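PDB 3N7X: capsid protein from Infectious hypodermal and hematopoietic necrosis virus, which forms the icosahedral shell of a shrimp densovirus, sixty copies of a beta-barrel subunit assembling into the particle, and binds calcium. Local coordinates for residues Glu95-Arg98 with Tyr99-Val102; Lys103-Met106 with Lys107-Trp111; Leu306-Leu309 with Gln310-Ala314. All coordinates share one frame; numbering follows the deposited sequence.

Overall arrangement
Contacts 1 and 2 are consecutive parts of helix 97-109: the first covers its N-terminal cap and opening turn, the second its last turns and exit into strand 111-131. Their centres lie about 12 Å apart, and they meet where Tyr99 CE1 packs 3.7 Å from Met106 SD and where Glu95 OE1 and Lys103 NZ form a long, weak ion pair. Contact 3, a later turn, packs against the helix's C-terminal end, its centre about 11 Å from that of contact 2; Tyr109 CE1 is 3.3 Å from Met308 CE. Contacts 1 and 3 stay about 11 Å apart at their nearest atoms. Contacts 1 and 2 face one neighbouring subunit, contact 3 another, all away from calcium-binding Tyr55, Gln176 and Glu191.

Contact 1. Residues Glu95-Arg98 with Tyr99-Val102; sequences ETQR and YKMV
Thr96 grips the first turn of the helix through two of its oxygens. Thr96 OG1 accepts from Tyr99 N at 3.1 Å, and Thr96 O takes Lys100 N in a nearly straight bond of 2.9 Å, with an N-H...O angle of 172°. One residue on, Gln97 O accepts from Met101 N at 3.0 Å; the bond from Val102 N to Arg98 O is weak. Thr96 is thus the N-cap of helix 97-109: with OG1 held between backbone N and carbonyl carbon (chi1 58°), the hydroxyl is brought to the amide of Tyr99, a capping bond. The same OG1 is also bonded to Leu83 O, tying the cap to the chain before it.

Side-chain packing begins with Glu95, whose CB meets the edge of the Tyr99 ring near its plane, 3.5 Å from CD2. The carboxylate is turned 66° from that ring, and its OE2 rests 3.4 Å from Lys100 CG, against the aliphatic chain. On the other flank Gln97 and Lys100 run side by side in the same direction, OE1 of Gln97 being 3.6 Å from Lys100 CD. A polar link joins the same pair: a water donates to Gln97 OE1 and is held weakly by Lys100 NZ.

Other polar ends lead away from the turn. Tyr99 OH bonds to Ile225 N, while Gln97 NE2 reaches Tyr109 OH of a neighbouring subunit. In that same subunit Arg98 finds both a salt-bridge partner, Asp44, and a carbonyl, that of Pro298.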
loop_
_atom_site.group_PDB
_atom_site.type_symbol
_atom_site.label_atom_id
_atom_site.label_comp_id
_atom_site.label_asym_id
_atom_site.label_seq_id
_atom_site.Cartn_x
_atom_site.Cartn_y
_atom_site.Cartn_z
ATOM N N GLU A 95 10.322 -5.592 -104.256
ATOM C CA GLU A 95 10.305 -4.907 -102.976
ATOM C C GLU A 95 8.938 -4.931 -102.303
ATOM O O GLU A 95 7.903 -4.931 -102.972
ATOM C CB GLU A 95 10.814 -3.466 -103.130
ATOM C CG GLU A 95 10.388 -2.761 -104.395
ATOM C CD GLU A 95 11.064 -1.403 -104.571
ATOM O OE1 GLU A 95 12.314 -1.345 -104.573
ATOM O OE2 GLU A 95 10.339 -0.393 -104.720
ATOM N N THR A 96 8.950 -4.988 -100.972
ATOM C CA THR A 96 7.724 -4.995 -100.182
ATOM C C THR A 96 7.100 -3.604 -100.245
ATOM O O THR A 96 7.807 -2.616 -100.433
ATOM C CB THR A 96 8.019 -5.310 -98.706
ATOM O OG1 THR A 96 8.945 -4.342 -98.193
ATOM C CG2 THR A 96 8.611 -6.701 -98.558
ATOM N N GLN A 97 5.783 -3.522 -100.081
ATOM C CA GLN A 97 5.114 -2.226 -100.120
ATOM C C GLN A 97 5.756 -1.270 -99.131
ATOM O O GLN A 97 5.967 -0.095 -99.439
ATOM C CB GLN A 97 3.629 -2.355 -99.779
ATOM C CG GLN A 97 2.717 -2.616 -100.963
ATOM C CD GLN A 97 2.882 -1.595 -102.082
ATOM O OE1 GLN A 97 3.527 -1.872 -103.094
ATOM N NE2 GLN A 97 2.303 -0.409 -101.899
ATOM N N ARG A 98 6.068 -1.774 -97.943
ATOM C CA ARG A 98 6.675 -0.930 -96.931
ATOM C C ARG A 98 8.021 -0.380 -97.380
ATOM O O ARG A 98 8.258 0.825 -97.287
ATOM C CB ARG A 98 6.790 -1.683 -95.601
ATOM C CG ARG A 98 5.415 -1.965 -95.000
ATOM C CD ARG A 98 5.436 -2.441 -93.553
ATOM N NE ARG A 98 4.071 -2.455 -93.029
ATOM C CZ ARG A 98 3.741 -2.355 -91.743
ATOM N NH1 ARG A 98 4.677 -2.237 -90.809
ATOM N NH2 ARG A 98 2.461 -2.345 -91.392
ATOM N N TYR A 99 8.900 -1.235 -97.887
ATOM C CA TYR A 99 10.187 -0.730 -98.337
ATOM C C TYR A 99 9.965 0.286 -99.455
ATOM O O TYR A 99 10.554 1.367 -99.460
ATOM C CB TYR A 99 11.081 -1.871 -98.831
ATOM C CG TYR A 99 12.359 -1.390 -99.492
ATOM C CD1 TYR A 99 13.122 -0.361 -98.929
ATOM C CD2 TYR A 99 12.802 -1.955 -100.691
ATOM C CE1 TYR A 99 14.295 0.096 -99.547
ATOM C CE2 TYR A 99 13.972 -1.509 -101.314
ATOM C CZ TYR A 99 14.712 -0.483 -100.739
ATOM O OH TYR A 99 15.860 -0.043 -101.364
ATOM N N LYS A 100 9.091 -0.062 -100.390
ATOM C CA LYS A 100 8.792 0.799 -101.522
ATOM C C LYS A 100 8.378 2.214 -101.120
ATOM O O LYS A 100 8.839 3.193 -101.705
ATOM C CB LYS A 100 7.692 0.158 -102.364
ATOM C CG LYS A 100 7.344 0.903 -103.635
ATOM C CD LYS A 100 6.267 0.149 -104.395
ATOM C CE LYS A 100 5.862 0.862 -105.681
ATOM N NZ LYS A 100 4.786 0.113 -106.408
ATOM N N MET A 101 7.520 2.321 -100.114
ATOM C CA MET A 101 7.032 3.618 -99.667
ATOM C C MET A 101 8.005 4.472 -98.864
ATOM O O MET A 101 7.777 5.672 -98.717
ATOM C CB MET A 101 5.760 3.435 -98.849
ATOM C CG MET A 101 4.665 2.690 -99.581
ATOM S SD MET A 101 4.015 3.639 -100.951
ATOM C CE MET A 101 2.619 4.367 -100.192
ATOM N N VAL A 102 9.072 3.877 -98.336
ATOM C CA VAL A 102 10.035 4.646 -97.548
ATOM C C VAL A 102 11.427 4.623 -98.151
ATOM O O VAL A 102 12.355 5.220 -97.613
ATOM C CB VAL A 102 10.143 4.121 -96.102
ATOM C CG1 VAL A 102 8.808 4.262 -95.406
ATOM C CG2 VAL A 102 10.602 2.671 -96.100
HETATM O O HOH W 1 4.063 -3.113 -105.701
#

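Contact 2. Residues Lys103-Met106 with Lys107-Trp111; sequences KSMM and KTYGW
One face of the Trp111 indole carries the methyl of Met106: CE stands 3.6 Å from the centroid of the five-membered ring, 18° off its normal, a CH-pi contact shifted toward the rim over CD1. The backbone C of Met106 lies at the edge of the indole, in its plane. The sulfur is farther off and oblique, completing a Met-aromatic contact; the bend at the end of the methionine chain (chi3 69°) brings the methyl over the ring. Over the centre of one face of the Tyr109 ring sits CG2 of Thr108, while Met105 CG touches the ring at CD2, 4.1 Å away.

Backbone bonds run i to i+4 through this end of the helix. Lys107 N to Lys103 O measures 2.9 Å and Tyr109 N to Met105 O 2.8 Å. Ser104 O takes Thr108 N and, weakly, Thr108 OG1. The last bond, Gly110 N to Met106 O at 3.0 Å, is made by the very residue that leaves the helix, with positive phi.

Met106 and Trp111 pack on Leu293 of strand 281-296, and Met101 of a neighbouring subunit packs on Met105 and Tyr109. Beyond Gly110 the chain enters strand 111-131.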
loop_
_atom_site.group_PDB
_atom_site.type_symbol
_atom_site.label_atom_id
_atom_site.label_comp_id
_atom_site.label_asym_id
_atom_site.label_seq_id
_atom_site.Cartn_x
_atom_site.Cartn_y
_atom_site.Cartn_z
ATOM N N LYS A 103 11.555 3.920 -99.267
ATOM C CA LYS A 103 12.817 3.786 -99.981
ATOM C C LYS A 103 13.509 5.132 -100.210
ATOM O O LYS A 103 14.689 5.304 -99.896
ATOM C CB LYS A 103 12.534 3.106 -101.316
ATOM C CG LYS A 103 13.711 2.889 -102.235
ATOM C CD LYS A 103 13.164 2.293 -103.519
ATOM C CE LYS A 103 14.217 2.050 -104.566
ATOM N NZ LYS A 103 13.539 1.631 -105.825
ATOM N N SER A 104 12.766 6.089 -100.748
ATOM C CA SER A 104 13.327 7.396 -101.042
ATOM C C SER A 104 13.824 8.116 -99.791
ATOM O O SER A 104 14.921 8.684 -99.777
ATOM C CB SER A 104 12.285 8.251 -101.761
ATOM O OG SER A 104 12.905 9.344 -102.410
ATOM N N MET A 105 13.011 8.098 -98.742
ATOM C CA MET A 105 13.373 8.749 -97.495
ATOM C C MET A 105 14.602 8.074 -96.879
ATOM O O MET A 105 15.514 8.749 -96.403
ATOM C CB MET A 105 12.196 8.703 -96.527
ATOM C CG MET A 105 12.230 9.787 -95.470
ATOM S SD MET A 105 10.891 9.609 -94.277
ATOM C CE MET A 105 9.507 10.008 -95.296
ATOM N N MET A 106 14.620 6.744 -96.889
ATOM C CA MET A 106 15.746 5.985 -96.354
ATOM C C MET A 106 17.021 6.406 -97.047
ATOM O O MET A 106 18.007 6.770 -96.412
ATOM C CB MET A 106 15.595 4.501 -96.641
ATOM C CG MET A 106 14.612 3.768 -95.813
ATOM S SD MET A 106 14.632 2.082 -96.419
ATOM C CE MET A 106 16.276 1.532 -95.897
ATOM N N LYS A 107 16.983 6.301 -98.367
ATOM C CA LYS A 107 18.111 6.618 -99.214
ATOM C C LYS A 107 18.731 7.968 -98.917
ATOM O O LYS A 107 19.946 8.089 -98.785
ATOM C CB LYS A 107 17.678 6.582 -100.681
ATOM C CG LYS A 107 18.772 6.999 -101.657
ATOM C CD LYS A 107 18.231 7.188 -103.070
ATOM C CE LYS A 107 17.177 8.292 -103.115
ATOM N NZ LYS A 107 16.643 8.538 -104.494
ATOM N N THR A 108 17.889 8.983 -98.800
ATOM C CA THR A 108 18.377 10.330 -98.580
ATOM C C THR A 108 18.644 10.773 -97.152
ATOM O O THR A 108 19.638 11.446 -96.890
ATOM C CB THR A 108 17.413 11.344 -99.206
ATOM O OG1 THR A 108 17.246 11.039 -100.597
ATOM C CG2 THR A 108 17.955 12.756 -99.055
ATOM N N TYR A 109 17.775 10.405 -96.223
ATOM C CA TYR A 109 17.951 10.867 -94.859
ATOM C C TYR A 109 18.516 9.898 -93.835
ATOM O O TYR A 109 18.862 10.308 -92.732
ATOM C CB TYR A 109 16.633 11.470 -94.383
ATOM C CG TYR A 109 16.234 12.642 -95.255
ATOM C CD1 TYR A 109 16.899 13.865 -95.151
ATOM C CD2 TYR A 109 15.255 12.507 -96.244
ATOM C CE1 TYR A 109 16.607 14.922 -96.010
ATOM C CE2 TYR A 109 14.958 13.564 -97.115
ATOM C CZ TYR A 109 15.640 14.766 -96.989
ATOM O OH TYR A 109 15.378 15.812 -97.843
ATOM N N GLY A 110 18.616 8.621 -94.185
ATOM C CA GLY A 110 19.199 7.677 -93.247
ATOM C C GLY A 110 18.281 6.729 -92.503
ATOM O O GLY A 110 17.089 6.997 -92.313
ATOM N N TRP A 111 18.861 5.619 -92.059
ATOM C CA TRP A 111 18.115 4.598 -91.347
ATOM C C TRP A 111 19.004 3.776 -90.413
ATOM O O TRP A 111 20.234 3.851 -90.476
ATOM C CB TRP A 111 17.447 3.662 -92.356
ATOM C CG TRP A 111 18.396 3.192 -93.427
ATOM C CD1 TRP A 111 18.564 3.736 -94.668
ATOM C CD2 TRP A 111 19.335 2.110 -93.334
ATOM N NE1 TRP A 111 19.548 3.062 -95.354
ATOM C CE2 TRP A 111 20.037 2.059 -94.559
ATOM C CE3 TRP A 111 19.652 1.180 -92.333
ATOM C CZ2 TRP A 111 21.040 1.110 -94.815
ATOM C CZ3 TRP A 111 20.650 0.235 -92.585
ATOM C CH2 TRP A 111 21.331 0.210 -93.819
#

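Contact 3. Residues Leu306-Leu309 with Gln310-Ala314; sequences LGML and QYLHA
Met308 O is held by two backbone amides. Leu312 N reaches Met308 O nearly straight down the carbonyl direction at 2.8 Å, whereas Tyr311 N approaches the same atom at 3.1 Å from well above the carbonyl plane. One residue earlier Gly307 O accepts from Gln310 N at 2.9 Å, the donor again above the plane. Together these bonds close a compact turn with helical backbone angles at Gly307-Leu309 but no regular helix. A water donates to both Leu309 O and Leu312 O.

A chi1 of 60° folds the Tyr311 ring back against the turn, with Met308 CA over one face, 3.8 Å from the ring centroid, a CH-pi contact offset toward the rim. Met308 CG meets Leu312 CD1 at 3.6 Å, the two side chains pointing the same way. His313 ND1 donates to Tyr311 O, which lies in the imidazole plane.

Gln310 reaches a different neighbouring subunit from the one that meets helix 97-109, its NE2 bonding to Ile325 O there and its OE1 to the amides of Gln239 and His327. The turn leads into the short, weakly bonded strand 312-313, which pairs in parallel with strand 220-221, while Met308 and Leu312 pack against the C-terminal end of helix 97-109.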
loop_
_atom_site.group_PDB
_atom_site.type_symbol
_atom_site.label_atom_id
_atom_site.label_comp_id
_atom_site.label_asym_id
_atom_site.label_seq_id
_atom_site.Cartn_x
_atom_site.Cartn_y
_atom_site.Cartn_z
ATOM N N LEU A 306 21.624 19.010 -96.976
ATOM C CA LEU A 306 22.885 18.404 -97.392
ATOM C C LEU A 306 23.696 17.968 -96.185
ATOM O O LEU A 306 24.637 17.183 -96.301
ATOM C CB LEU A 306 23.708 19.398 -98.201
ATOM C CG LEU A 306 23.136 19.790 -99.561
ATOM C CD1 LEU A 306 23.976 20.915 -100.141
ATOM C CD2 LEU A 306 23.119 18.578 -100.493
ATOM N N GLY A 307 23.314 18.493 -95.027
ATOM C CA GLY A 307 24.015 18.184 -93.799
ATOM C C GLY A 307 24.217 16.714 -93.504
ATOM O O GLY A 307 25.250 16.335 -92.951
ATOM N N MET A 308 23.252 15.880 -93.872
ATOM C CA MET A 308 23.368 14.455 -93.592
ATOM C C MET A 308 24.625 13.832 -94.197
ATOM O O MET A 308 25.068 12.769 -93.761
ATOM C CB MET A 308 22.114 13.700 -94.062
ATOM C CG MET A 308 21.992 13.483 -95.562
ATOM S SD MET A 308 21.605 14.971 -96.506
ATOM C CE MET A 308 19.891 15.188 -96.095
ATOM N N LEU A 309 25.212 14.492 -95.189
ATOM C CA LEU A 309 26.421 13.969 -95.814
ATOM C C LEU A 309 27.576 13.869 -94.822
ATOM O O LEU A 309 28.537 13.131 -95.049
ATOM C CB LEU A 309 26.848 14.855 -96.985
ATOM C CG LEU A 309 25.929 14.860 -98.209
ATOM C CD1 LEU A 309 26.496 15.788 -99.270
ATOM C CD2 LEU A 309 25.790 13.449 -98.756
ATOM N N GLN A 310 27.478 14.613 -93.726
ATOM C CA GLN A 310 28.524 14.620 -92.712
ATOM C C GLN A 310 28.439 13.472 -91.719
ATOM O O GLN A 310 29.433 13.147 -91.066
ATOM C CB GLN A 310 28.500 15.932 -91.926
ATOM C CG GLN A 310 28.959 17.151 -92.688
ATOM C CD GLN A 310 29.017 18.375 -91.801
ATOM O OE1 GLN A 310 29.700 18.378 -90.779
ATOM N NE2 GLN A 310 28.299 19.422 -92.183
ATOM N N TYR A 311 27.268 12.857 -91.588
ATOM C CA TYR A 311 27.133 11.772 -90.624
ATOM C C TYR A 311 26.512 10.473 -91.130
ATOM O O TYR A 311 26.545 9.467 -90.427
ATOM C CB TYR A 311 26.372 12.268 -89.385
ATOM C CG TYR A 311 24.984 12.782 -89.680
ATOM C CD1 TYR A 311 23.918 11.903 -89.867
ATOM C CD2 TYR A 311 24.739 14.151 -89.798
ATOM C CE1 TYR A 311 22.638 12.373 -90.165
ATOM C CE2 TYR A 311 23.466 14.633 -90.098
ATOM C CZ TYR A 311 22.418 13.739 -90.280
ATOM O OH TYR A 311 21.156 14.211 -90.575
ATOM N N LEU A 312 25.940 10.477 -92.327
ATOM C CA LEU A 312 25.367 9.237 -92.846
ATOM C C LEU A 312 26.479 8.289 -93.268
ATOM O O LEU A 312 27.252 8.584 -94.178
ATOM C CB LEU A 312 24.456 9.492 -94.049
ATOM C CG LEU A 312 23.057 10.039 -93.769
ATOM C CD1 LEU A 312 22.229 9.945 -95.046
ATOM C CD2 LEU A 312 22.389 9.235 -92.660
ATOM N N HIS A 313 26.568 7.155 -92.591
ATOM C CA HIS A 313 27.583 6.169 -92.921
ATOM C C HIS A 313 27.069 5.258 -94.027
ATOM O O HIS A 313 25.876 5.233 -94.324
ATOM C CB HIS A 313 27.933 5.337 -91.685
ATOM C CG HIS A 313 28.793 6.058 -90.695
ATOM N ND1 HIS A 313 28.418 7.250 -90.111
ATOM C CD2 HIS A 313 30.012 5.756 -90.189
ATOM C CE1 HIS A 313 29.370 7.649 -89.287
ATOM N NE2 HIS A 313 30.348 6.761 -89.315
ATOM N N ALA A 314 27.980 4.519 -94.645
ATOM C CA ALA A 314 27.601 3.593 -95.700
ATOM C C ALA A 314 27.700 2.188 -95.122
ATOM O O ALA A 314 28.728 1.804 -94.557
ATOM C CB ALA A 314 28.530 3.740 -96.895
HETATM O O HOH W 2 27.592 10.493 -96.187
#